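Local coordinates for putative methyltransferase protein (Bacteroides fragilis, PDB 5BP9), which binds S-adenosyl-L-homocysteine and is probably an S-adenosylmethionine-dependent methyltransferase whose substrate is not established, at residues D48-A53 with F229-K234; Q61-L66 with I78-L83; L106-G111 with D162-L167; E125-D130 with V144-Q149. One frame throughout, in Å; residues are numbered along the deposited sequence.

Interaction 1: D48-A53 with F229-K234; sequences DPMGAA and FRMQYK. With ETE (2-{2-[2-2-(methoxy-ethoxy)-ethoxy]-ethoxy}-ethanol), chain B.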
# COMPACT_ATOMS: atom_id res chain seq x y z
N ASP A 48 7.69 -0.30 15.52
CA ASP A 48 6.47 -0.38 14.70
C ASP A 48 5.51 0.73 15.11
O ASP A 48 4.48 0.49 15.79
CB ASP A 48 5.82 -1.75 14.84
CG ASP A 48 4.54 -1.89 14.03
OD1 ASP A 48 4.26 -1.02 13.13
OD2 ASP A 48 3.81 -2.86 14.32
N PRO A 49 5.82 1.97 14.72
CA PRO A 49 4.98 3.09 15.19
C PRO A 49 3.53 3.08 14.67
O PRO A 49 2.62 3.38 15.44
CB PRO A 49 5.72 4.33 14.66
CG PRO A 49 6.54 3.79 13.50
CD PRO A 49 6.98 2.44 13.93
N MSE A 50 3.34 2.74 13.38
CA MSE A 50 1.96 2.72 12.85
C MSE A 50 1.15 1.60 13.50
O MSE A 50 -0.02 1.82 13.88
CB MSE A 50 1.95 2.65 11.34
CG MSE A 50 0.54 2.64 10.76
SE MSE A 50 0.54 2.61 8.80
CE MSE A 50 0.48 4.53 8.47
N GLY A 51 1.74 0.42 13.63
CA GLY A 51 1.07 -0.68 14.34
C GLY A 51 0.73 -0.31 15.77
O GLY A 51 -0.35 -0.62 16.28
N ALA A 52 1.66 0.36 16.46
CA ALA A 52 1.40 0.76 17.84
C ALA A 52 0.23 1.74 17.94
O ALA A 52 -0.56 1.66 18.88
CB ALA A 52 2.66 1.36 18.42
N ALA A 53 0.14 2.67 16.99
CA ALA A 53 -0.99 3.62 16.94
C ALA A 53 -2.32 2.92 16.75
O ALA A 53 -3.31 3.19 17.48
CB ALA A 53 -0.79 4.62 15.84
N PHE A 229 10.28 8.45 4.14
CA PHE A 229 9.54 8.78 5.35
C PHE A 229 10.12 8.03 6.56
O PHE A 229 10.84 7.07 6.42
CB PHE A 229 8.07 8.40 5.19
CG PHE A 229 7.31 9.25 4.22
CD1 PHE A 229 7.05 10.58 4.49
CD2 PHE A 229 6.75 8.70 3.09
CE1 PHE A 229 6.30 11.36 3.65
CE2 PHE A 229 5.99 9.47 2.23
CZ PHE A 229 5.77 10.80 2.51
N ARG A 230 9.72 8.48 7.75
CA ARG A 230 9.97 7.77 8.99
C ARG A 230 8.87 8.20 9.95
O ARG A 230 8.47 9.35 9.94
CB ARG A 230 11.39 8.04 9.56
CG ARG A 230 11.66 9.46 9.93
CD ARG A 230 13.12 9.66 10.29
NE ARG A 230 13.40 11.06 10.61
CZ ARG A 230 13.62 12.04 9.73
NH1 ARG A 230 13.59 11.83 8.39
NH2 ARG A 230 13.88 13.27 10.19
N MSE A 231 8.39 7.28 10.76
CA MSE A 231 7.25 7.54 11.65
C MSE A 231 7.63 7.38 13.08
O MSE A 231 8.58 6.64 13.44
CB MSE A 231 6.08 6.63 11.28
CG MSE A 231 5.53 6.99 9.90
SE MSE A 231 4.01 5.83 9.44
CE MSE A 231 4.93 4.11 9.30
N GLN A 232 6.92 8.13 13.92
CA GLN A 232 7.09 8.07 15.37
C GLN A 232 5.70 8.06 16.03
O GLN A 232 4.84 8.80 15.62
CB GLN A 232 7.90 9.26 15.89
CG GLN A 232 8.00 9.31 17.41
CD GLN A 232 8.65 10.56 17.93
OE1 GLN A 232 9.09 11.41 17.18
NE2 GLN A 232 8.67 10.68 19.25
N TYR A 233 5.53 7.21 17.04
CA TYR A 233 4.29 7.17 17.83
C TYR A 233 4.70 7.05 19.28
O TYR A 233 5.34 6.08 19.66
CB TYR A 233 3.41 5.98 17.44
CG TYR A 233 2.12 5.95 18.24
CD1 TYR A 233 1.14 6.91 18.02
CD2 TYR A 233 1.92 5.03 19.26
CE1 TYR A 233 -0.03 6.93 18.79
CE2 TYR A 233 0.76 5.05 20.04
CZ TYR A 233 -0.22 6.00 19.78
OH TYR A 233 -1.38 6.09 20.52
N LYS A 234 4.35 8.07 20.10
CA LYS A 234 4.81 8.13 21.49
C LYS A 234 6.35 8.03 21.45
O LYS A 234 6.96 8.85 20.77
CB LYS A 234 4.09 7.08 22.35
CG LYS A 234 2.58 7.31 22.39
CD LYS A 234 1.91 6.36 23.35
CE LYS A 234 0.43 6.64 23.52
NZ LYS A 234 -0.23 5.64 24.40
OH2 ETE B . 8.39 -0.08 6.06
C12 ETE B . 7.38 0.61 6.79
C22 ETE B . 6.45 1.20 5.75
OH3 ETE B . 5.33 1.83 6.37
C13 ETE B . 3.62 3.50 6.05
C23 ETE B . 4.48 2.43 5.39
OH4 ETE B . 2.79 4.12 5.07
C14 ETE B . 3.49 6.36 4.55
C24 ETE B . 2.50 5.50 5.32
OH5 ETE B . 3.44 7.71 5.00
C15 ETE B . 2.65 9.89 4.31
C25 ETE B . 2.29 8.43 4.54
OH6 ETE B . 1.53 10.72 4.65
C26 ETE B . 1.89 12.03 5.08
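Met-231 and Tyr-233 carry the strand side of this contact, with Phe-229 ahead of them turned to the bound polyether. The Phe-229 ring takes ETE C15 over one face, off towards the rim, at 3.7 Å from CZ. Met-231, a selenomethionine, lays its CB against Pro-49 CG at 3.6 Å, the two side chains crossing at about a right angle. Its chain then bends at chi3 (-66°), which brings CE to 3.6 Å from ETE C13 while SE meets the methyl CE of Met-50 at 3.9 Å; both selenomethionines thus wall the polyether. At Gln-232 it is the backbone that touches, its carbonyl carbon lying near Pro-49 CB. In Tyr-233 a trans chi1 (-179°) swings the ring towards the helix: one face is turned to Ala-53, whose CA stands 3.7 Å from the ring centroid, a CH-pi contact, and Ala-52 CB touches CD2 at 3.8 Å. Asp-48 N-caps this helix through OD1, which accepts from Gly-51 N at 2.9 Å. The phenol OH is hydrogen-bonded to OD2 of Asp-56, farther along helix 49-60. This helix therefore packs its N-terminal turn on strand 226-233, which runs antiparallel between strands 66-69 and 236-244.

Interaction 2: Q61-L66 with I78-L83; sequences QKADRL and IPVKQL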
# COMPACT_ATOMS: atom_id res chain seq x y z
N GLN A 61 -9.66 2.92 22.07
CA GLN A 61 -10.47 3.91 21.35
C GLN A 61 -9.95 5.35 21.49
O GLN A 61 -10.68 6.31 21.25
CB GLN A 61 -11.95 3.78 21.78
CG GLN A 61 -12.50 2.38 21.56
CD GLN A 61 -12.07 1.37 22.63
OE1 GLN A 61 -12.25 1.61 23.82
NE2 GLN A 61 -11.49 0.25 22.21
N LYS A 62 -8.67 5.47 21.84
CA LYS A 62 -7.96 6.73 22.03
C LYS A 62 -6.51 6.51 21.59
O LYS A 62 -5.99 5.40 21.68
CB LYS A 62 -7.96 7.16 23.51
CG LYS A 62 -9.35 7.45 24.08
N ALA A 63 -5.86 7.58 21.13
CA ALA A 63 -4.47 7.47 20.68
C ALA A 63 -3.82 8.85 20.65
O ALA A 63 -4.50 9.86 20.50
CB ALA A 63 -4.41 6.80 19.30
N ASP A 64 -2.50 8.86 20.81
CA ASP A 64 -1.68 10.03 20.56
C ASP A 64 -1.57 10.14 19.00
O ASP A 64 -2.21 9.38 18.24
CB ASP A 64 -0.31 9.88 21.26
CG ASP A 64 0.56 11.15 21.28
OD1 ASP A 64 0.09 12.25 20.85
OD2 ASP A 64 1.74 11.07 21.70
N ARG A 65 -0.81 11.11 18.53
CA ARG A 65 -0.68 11.35 17.12
C ARG A 65 0.44 10.50 16.51
O ARG A 65 1.50 10.30 17.10
CB ARG A 65 -0.40 12.82 16.86
CG ARG A 65 -1.43 13.77 17.43
CD ARG A 65 -2.86 13.47 17.06
NE ARG A 65 -3.80 14.39 17.69
CZ ARG A 65 -4.12 15.61 17.27
NH1 ARG A 65 -3.57 16.15 16.18
NH2 ARG A 65 -5.01 16.31 17.96
N LEU A 66 0.16 9.98 15.33
CA LEU A 66 1.15 9.28 14.53
C LEU A 66 1.88 10.32 13.69
O LEU A 66 1.32 10.88 12.77
CB LEU A 66 0.48 8.20 13.66
CG LEU A 66 1.40 7.40 12.73
CD1 LEU A 66 2.50 6.67 13.51
CD2 LEU A 66 0.53 6.45 11.91
N ILE A 78 -0.37 11.52 10.50
CA ILE A 78 -1.29 10.63 9.84
C ILE A 78 -2.46 10.42 10.80
O ILE A 78 -2.28 9.82 11.85
CB ILE A 78 -0.65 9.26 9.50
CG1 ILE A 78 0.42 9.43 8.42
CG2 ILE A 78 -1.71 8.29 9.02
CD1 ILE A 78 1.34 8.23 8.29
N PRO A 79 -3.66 10.94 10.48
CA PRO A 79 -4.78 10.78 11.44
C PRO A 79 -5.14 9.32 11.71
O PRO A 79 -5.34 8.56 10.75
CB PRO A 79 -5.95 11.51 10.75
CG PRO A 79 -5.29 12.49 9.84
CD PRO A 79 -4.03 11.81 9.35
N VAL A 80 -5.21 8.94 12.98
CA VAL A 80 -5.30 7.50 13.35
C VAL A 80 -6.71 6.95 13.16
O VAL A 80 -6.88 5.84 12.68
CB VAL A 80 -4.80 7.19 14.79
CG1 VAL A 80 -4.90 5.69 15.12
CG2 VAL A 80 -3.33 7.60 14.95
N LYS A 81 -7.73 7.73 13.51
CA LYS A 81 -9.11 7.29 13.26
C LYS A 81 -9.36 6.93 11.78
O LYS A 81 -10.08 5.97 11.48
CB LYS A 81 -10.09 8.37 13.74
N GLN A 82 -8.73 7.66 10.86
CA GLN A 82 -8.90 7.45 9.40
C GLN A 82 -8.30 6.13 8.92
O GLN A 82 -8.74 5.59 7.90
CB GLN A 82 -8.30 8.62 8.61
N LEU A 83 -7.32 5.61 9.64
CA LEU A 83 -6.80 4.25 9.37
C LEU A 83 -7.82 3.15 9.62
O LEU A 83 -7.62 2.03 9.16
CB LEU A 83 -5.54 3.99 10.21
CG LEU A 83 -4.34 4.91 9.93
CD1 LEU A 83 -3.20 4.65 10.90
CD2 LEU A 83 -3.86 4.76 8.48
O HOH W 1 -2.20 11.16 14.10
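Leu-66 and Ile-78 lie side by side, their side chains pointing the same way from two adjoining backbones. Leu-66 extends its CG anti to the backbone N (chi1 178°), and the CD2 branch does the touching: it meets Ile-78 CB at 3.9 Å and is also near CG2 and CD1, so one methyl rests along the flank of the isoleucine. The same CD2 approaches Leu-83 CD1 more loosely, at 4.3 Å. Val-80 meets the leucine nearer its backbone. Its CG2 branch sits 4.1 Å from Leu-66 CB and 3.9 Å from the carbonyl oxygen of Asp-64, whereas CG1 is turned to Ala-63 CB, a wider contact at the margin of the patch.

The backbones are joined beside this apolar group. Ile-78 N donates to Leu-66 O at 2.9 Å in a nearly straight bond (167°). In the return direction a water makes the link, accepting from Leu-66 N and donating to Ile-78 O, so both polar groups are satisfied although the chains do not meet directly there.

Met-50 of helix 49-60 packs on both Leu-66 and Ile-78, and Ala-53 and Phe-57 of that helix pack on Val-80. Tyr-233 of strand 226-233 touches Ala-63 and Leu-66. Ile-78 also lines the pocket of the bound polyether. The contact thus lies where strands 66-69 and 76-78 adjoin, at one margin of the antiparallel sheet, against the helix.

Interaction 3: L106-G111 with D162-L167; sequences LDVGAG and DTILML. With SAH (S-adenosyl-L-homocysteine), chain D.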
# COMPACT_ATOMS: atom_id res chain seq x y z
N LEU A 106 -5.81 -10.62 -2.70
CA LEU A 106 -4.72 -10.28 -1.78
C LEU A 106 -4.78 -8.79 -1.45
O LEU A 106 -4.67 -7.94 -2.36
CB LEU A 106 -3.35 -10.61 -2.40
CG LEU A 106 -2.14 -10.28 -1.52
CD1 LEU A 106 -2.17 -11.08 -0.22
CD2 LEU A 106 -0.85 -10.52 -2.29
N ASP A 107 -4.93 -8.49 -0.17
CA ASP A 107 -4.87 -7.11 0.35
C ASP A 107 -3.44 -6.85 0.87
O ASP A 107 -3.08 -7.30 1.97
CB ASP A 107 -5.94 -6.95 1.44
CG ASP A 107 -6.04 -5.57 1.99
OD1 ASP A 107 -5.34 -4.66 1.52
OD2 ASP A 107 -6.86 -5.41 2.93
N VAL A 108 -2.64 -6.16 0.04
CA VAL A 108 -1.21 -5.94 0.34
C VAL A 108 -1.06 -4.71 1.24
O VAL A 108 -1.56 -3.61 0.92
CB VAL A 108 -0.41 -5.69 -0.95
CG1 VAL A 108 1.06 -5.47 -0.63
CG2 VAL A 108 -0.59 -6.82 -1.95
N GLY A 109 -0.35 -4.89 2.35
CA GLY A 109 -0.09 -3.80 3.31
C GLY A 109 -1.40 -3.38 3.93
O GLY A 109 -1.79 -2.22 3.91
N ALA A 110 -2.11 -4.37 4.48
CA ALA A 110 -3.51 -4.20 4.86
C ALA A 110 -3.79 -3.33 6.10
O ALA A 110 -4.94 -2.93 6.37
CB ALA A 110 -4.13 -5.57 4.97
N GLY A 111 -2.74 -3.06 6.89
CA GLY A 111 -2.84 -2.10 7.98
C GLY A 111 -3.83 -2.51 9.04
O GLY A 111 -3.68 -3.59 9.61
N ASP A 162 -6.66 -13.89 -7.92
CA ASP A 162 -7.35 -13.26 -9.04
C ASP A 162 -7.24 -11.74 -9.03
O ASP A 162 -7.21 -11.12 -10.10
CB ASP A 162 -8.81 -13.66 -9.05
CG ASP A 162 -8.98 -15.18 -9.17
OD1 ASP A 162 -8.64 -15.72 -10.26
OD2 ASP A 162 -9.42 -15.81 -8.17
N THR A 163 -7.20 -11.15 -7.84
CA THR A 163 -7.05 -9.69 -7.69
C THR A 163 -6.03 -9.41 -6.60
O THR A 163 -6.10 -10.00 -5.51
CB THR A 163 -8.37 -8.99 -7.32
OG1 THR A 163 -9.42 -9.42 -8.19
CG2 THR A 163 -8.26 -7.48 -7.47
N ILE A 164 -5.07 -8.55 -6.91
CA ILE A 164 -4.10 -8.06 -5.94
C ILE A 164 -4.35 -6.56 -5.73
O ILE A 164 -4.31 -5.79 -6.69
CB ILE A 164 -2.66 -8.33 -6.39
CG1 ILE A 164 -2.46 -9.87 -6.55
CG2 ILE A 164 -1.67 -7.72 -5.39
CD1 ILE A 164 -1.08 -10.28 -7.02
N LEU A 165 -4.66 -6.18 -4.49
CA LEU A 165 -5.00 -4.79 -4.14
C LEU A 165 -3.83 -4.11 -3.49
O LEU A 165 -3.33 -4.57 -2.47
CB LEU A 165 -6.19 -4.73 -3.18
CG LEU A 165 -7.53 -5.25 -3.66
CD1 LEU A 165 -8.54 -5.17 -2.54
CD2 LEU A 165 -7.99 -4.45 -4.87
N MSE A 166 -3.39 -3.00 -4.09
CA MSE A 166 -2.35 -2.15 -3.52
C MSE A 166 -2.90 -0.76 -3.46
O MSE A 166 -2.83 0.02 -4.43
CB MSE A 166 -1.15 -2.29 -4.39
CG MSE A 166 -0.65 -3.72 -4.26
SE MSE A 166 0.91 -4.02 -5.40
CE MSE A 166 2.23 -3.27 -4.12
N LEU A 167 -3.49 -0.45 -2.30
CA LEU A 167 -4.26 0.79 -2.11
C LEU A 167 -3.66 1.70 -1.04
O LEU A 167 -2.93 1.25 -0.18
CB LEU A 167 -5.70 0.43 -1.77
CG LEU A 167 -6.44 -0.40 -2.82
CD1 LEU A 167 -7.84 -0.74 -2.30
CD2 LEU A 167 -6.51 0.28 -4.17
N SAH D . -3.61 -0.34 3.14
CA SAH D . -3.71 0.32 4.50
CB SAH D . -2.37 0.80 5.07
CG SAH D . -1.53 1.70 4.15
SD SAH D . 0.01 2.10 4.91
C SAH D . -4.66 1.48 4.45
O SAH D . -5.16 1.85 3.40
OXT SAH D . -4.97 2.12 5.46
C5' SAH D . 1.11 0.93 4.16
C4' SAH D . 1.12 -0.41 4.87
O4' SAH D . 1.97 -1.31 4.13
C3' SAH D . 1.66 -0.42 6.30
O3' SAH D . 0.71 -1.08 7.18
C2' SAH D . 2.99 -1.16 6.20
O2' SAH D . 3.41 -1.82 7.38
C1' SAH D . 2.74 -2.10 5.04
N9 SAH D . 3.92 -2.60 4.32
C8 SAH D . 5.01 -1.90 3.97
N7 SAH D . 5.88 -2.56 3.28
C5 SAH D . 5.31 -3.81 3.13
C6 SAH D . 5.72 -4.99 2.50
N6 SAH D . 6.88 -5.10 1.83
N1 SAH D . 4.90 -6.07 2.55
C2 SAH D . 3.73 -5.97 3.22
N3 SAH D . 3.24 -4.89 3.86
C4 SAH D . 4.08 -3.83 3.79
O HOH W 2 -3.82 -2.40 -0.26
O HOH W 3 -1.29 -0.75 1.12
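Val-108 packs closely against the strand beside it: its CG2 branch meets Ile-164 CG2 at 3.7 Å, two methyls on side chains that cross obliquely, while CB lies 3.9 Å from CG of the selenomethionine Met-166. The valine's chi1 of -179° sets CG2 opposite the carbonyl carbon and sends that branch towards the neighbouring strand. Leu-106 is farther from Ile-164, and its part is mainly in the backbone. Its N donates to Thr-163 O, its O accepts from Leu-165 N at 2.8 Å in an almost straight bond, and Val-108 N closes the series on Leu-165 O. These are the alternating bonds of parallel strands, here two central strands of the Rossmann-like sheet of class I methyltransferases. Leu-152 and Ile-173 also cover Val-108, while Asp-107 and Leu-165 face helix 114-121 on the other side of the sheet.

Beyond Val-108 the strands part and water takes over. One water accepts from Leu-167 N at 2.8 Å and lies 2.8 Å from Val-108 O, with Asp-107 OD1 at a longer 3.3 Å. A second lies between Val-108 O and Leu-167 O and accepts from the amino nitrogen of S-adenosyl-L-homocysteine. That nitrogen also donates directly to Gly-109 O at 2.7 Å. Gly-109 and Gly-111 both have positive phi and lie close against the ligand; Gly-111 belongs to a stretch that fits a GxGxxA pattern, consistent with the glycine-rich loop that follows the first strand in this fold.

Interaction 4: E125-D130 with V144-Q149; sequences EVSAID and VKDARQ. With SAH (S-adenosyl-L-homocysteine), chain D.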
# COMPACT_ATOMS: atom_id res chain seq x y z
N GLU A 125 -13.54 -13.48 -0.91
CA GLU A 125 -12.42 -14.24 -0.36
C GLU A 125 -11.16 -13.37 -0.38
O GLU A 125 -10.69 -12.98 -1.45
CB GLU A 125 -12.20 -15.50 -1.19
CG GLU A 125 -11.17 -16.46 -0.64
CD GLU A 125 -10.71 -17.46 -1.69
OE1 GLU A 125 -9.95 -18.37 -1.32
OE2 GLU A 125 -11.10 -17.32 -2.86
N VAL A 126 -10.62 -13.08 0.80
CA VAL A 126 -9.47 -12.18 0.94
C VAL A 126 -8.43 -12.72 1.91
O VAL A 126 -8.76 -13.30 2.96
CB VAL A 126 -9.90 -10.73 1.30
CG1 VAL A 126 -10.69 -10.68 2.60
CG2 VAL A 126 -8.71 -9.78 1.39
N SER A 127 -7.16 -12.56 1.50
CA SER A 127 -5.99 -12.79 2.34
C SER A 127 -5.34 -11.44 2.52
O SER A 127 -5.17 -10.70 1.55
CB SER A 127 -5.04 -13.76 1.63
OG SER A 127 -5.58 -15.08 1.59
N ALA A 128 -4.99 -11.08 3.75
CA ALA A 128 -4.37 -9.79 4.03
C ALA A 128 -2.95 -10.02 4.56
O ALA A 128 -2.72 -10.92 5.37
CB ALA A 128 -5.22 -9.03 5.05
N ILE A 129 -1.99 -9.19 4.12
CA ILE A 129 -0.61 -9.30 4.59
C ILE A 129 -0.10 -7.93 5.02
O ILE A 129 -0.52 -6.88 4.48
CB ILE A 129 0.33 -9.93 3.55
CG1 ILE A 129 0.51 -9.06 2.29
CG2 ILE A 129 -0.09 -11.36 3.22
CD1 ILE A 129 1.67 -9.52 1.45
N ASP A 130 0.79 -7.93 6.00
CA ASP A 130 1.48 -6.71 6.43
C ASP A 130 2.74 -7.11 7.15
O ASP A 130 2.80 -8.17 7.77
CB ASP A 130 0.57 -5.85 7.35
CG ASP A 130 0.92 -4.38 7.31
OD1 ASP A 130 2.01 -4.04 7.83
OD2 ASP A 130 0.11 -3.59 6.74
N VAL A 144 -10.55 -10.25 10.80
CA VAL A 144 -10.01 -10.60 9.48
C VAL A 144 -9.64 -12.09 9.53
O VAL A 144 -8.87 -12.52 10.39
CB VAL A 144 -8.80 -9.73 9.10
CG1 VAL A 144 -8.25 -10.16 7.76
CG2 VAL A 144 -9.19 -8.27 9.05
N LYS A 145 -10.20 -12.88 8.62
CA LYS A 145 -10.12 -14.34 8.72
C LYS A 145 -8.75 -14.88 8.35
O LYS A 145 -8.32 -15.88 8.92
CB LYS A 145 -11.22 -14.99 7.86
CG LYS A 145 -12.64 -14.68 8.33
CD LYS A 145 -13.68 -15.23 7.36
N ASP A 146 -8.06 -14.20 7.42
CA ASP A 146 -6.74 -14.63 6.98
C ASP A 146 -5.81 -13.41 6.92
O ASP A 146 -5.59 -12.86 5.85
CB ASP A 146 -6.80 -15.34 5.62
CG ASP A 146 -5.42 -15.89 5.18
OD1 ASP A 146 -4.57 -16.14 6.04
OD2 ASP A 146 -5.19 -16.10 3.98
N ALA A 147 -5.31 -13.00 8.08
CA ALA A 147 -4.29 -11.93 8.21
C ALA A 147 -2.96 -12.56 8.60
O ALA A 147 -2.90 -13.30 9.59
CB ALA A 147 -4.71 -10.93 9.27
N ARG A 148 -1.90 -12.23 7.86
CA ARG A 148 -0.57 -12.80 8.03
C ARG A 148 0.49 -11.71 8.08
O ARG A 148 0.39 -10.69 7.36
CB ARG A 148 -0.22 -13.72 6.86
CG ARG A 148 -1.20 -14.86 6.65
CD ARG A 148 -0.92 -15.50 5.29
NE ARG A 148 0.40 -16.10 5.28
CZ ARG A 148 0.87 -16.85 4.28
NH1 ARG A 148 0.13 -17.06 3.19
NH2 ARG A 148 2.09 -17.36 4.38
N GLN A 149 1.49 -11.93 8.92
CA GLN A 149 2.66 -11.05 8.99
C GLN A 149 3.72 -11.61 8.03
O GLN A 149 4.45 -12.55 8.35
CB GLN A 149 3.22 -10.92 10.41
CG GLN A 149 4.24 -9.80 10.51
CD GLN A 149 5.07 -9.83 11.75
OE1 GLN A 149 5.05 -10.80 12.52
NE2 GLN A 149 5.85 -8.80 11.94
N SAH D . -3.61 -0.34 3.14
CA SAH D . -3.71 0.32 4.50
CB SAH D . -2.37 0.80 5.07
CG SAH D . -1.53 1.70 4.15
SD SAH D . 0.01 2.10 4.91
C SAH D . -4.66 1.48 4.45
O SAH D . -5.16 1.85 3.40
OXT SAH D . -4.97 2.12 5.46
C5' SAH D . 1.11 0.93 4.16
C4' SAH D . 1.12 -0.41 4.87
O4' SAH D . 1.97 -1.31 4.13
C3' SAH D . 1.66 -0.42 6.30
O3' SAH D . 0.71 -1.08 7.18
C2' SAH D . 2.99 -1.16 6.20
O2' SAH D . 3.41 -1.82 7.38
C1' SAH D . 2.74 -2.10 5.04
N9 SAH D . 3.92 -2.60 4.32
C8 SAH D . 5.01 -1.90 3.97
N7 SAH D . 5.88 -2.56 3.28
C5 SAH D . 5.31 -3.81 3.13
C6 SAH D . 5.72 -4.99 2.50
N6 SAH D . 6.88 -5.10 1.83
N1 SAH D . 4.90 -6.07 2.55
C2 SAH D . 3.73 -5.97 3.22
N3 SAH D . 3.24 -4.89 3.86
C4 SAH D . 4.08 -3.83 3.79
O HOH W 4 -9.42 -12.62 5.49
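Ser-127 and Asp-146 make the side-chain hydrogen bond of this contact: OG donates to OD2 at 2.6 Å, arriving on the anti side of the carboxylate, 23° out of its plane. An extended chi1 (-176°) carries the aspartate's OD2 across to the serine. Backbone bonds follow in parallel register. Ala-128 N donates to Asp-146 O at 2.8 Å, Arg-148 N returns to Ala-128 O, and Asp-130 N reaches Arg-148 O at 3.1 Å. Before the strands pair, a water extends the link, donating to Val-126 O and accepting from Asp-146 N. Apolar contact is modest: Ala-128 CB faces Val-144 CG1 at 4.2 Å, with Met-139 of helix 133-142 packed on both. Ligand bonds gather at Asp-130, whose two carboxylate oxygens divide the ribose diol. OD1 accepts from O2' of S-adenosyl-L-homocysteine at 2.7 Å and OD2 from O3' at 2.6 Å. Backbone N-H groups of Ser-132 and Gly-111 also donate to OD1 and OD2 respectively, holding the carboxylate in place. Strand 125-130, helix 133-142 and strand 147-149 form a beta-alpha-beta unit, and an acidic residue ending the unit's first strand and gripping the ribose hydroxyls is a hallmark of Rossmann-like methyltransferases.

Interactions 1 and 2 meet at the antiparallel sheet, the first built on helix 49-60 and the second packing against it, their centres 10 Å apart: Tyr-233 OH lies 3.0 Å from Asp-64 N, probably a hydrogen bond, and Met-231 SE packs 3.8 Å from Ile-78 CD1. Interactions 3 and 4 share the mixed sheet, where strands 104-108 and 125-130 are neighbours; Asp-107 N is 2.8 Å from Ser-127 O. The two pairs do not touch, centres being 21 to 22 Å apart, but S-adenosyl-L-homocysteine lies between them. Interaction 3 holds its amino group and interaction 4 its ribose, while Met-50 and Leu-83 approach it from the other side of the cleft, where Met-50, Ile-78, Phe-229 and Met-231 line the polyether pocket.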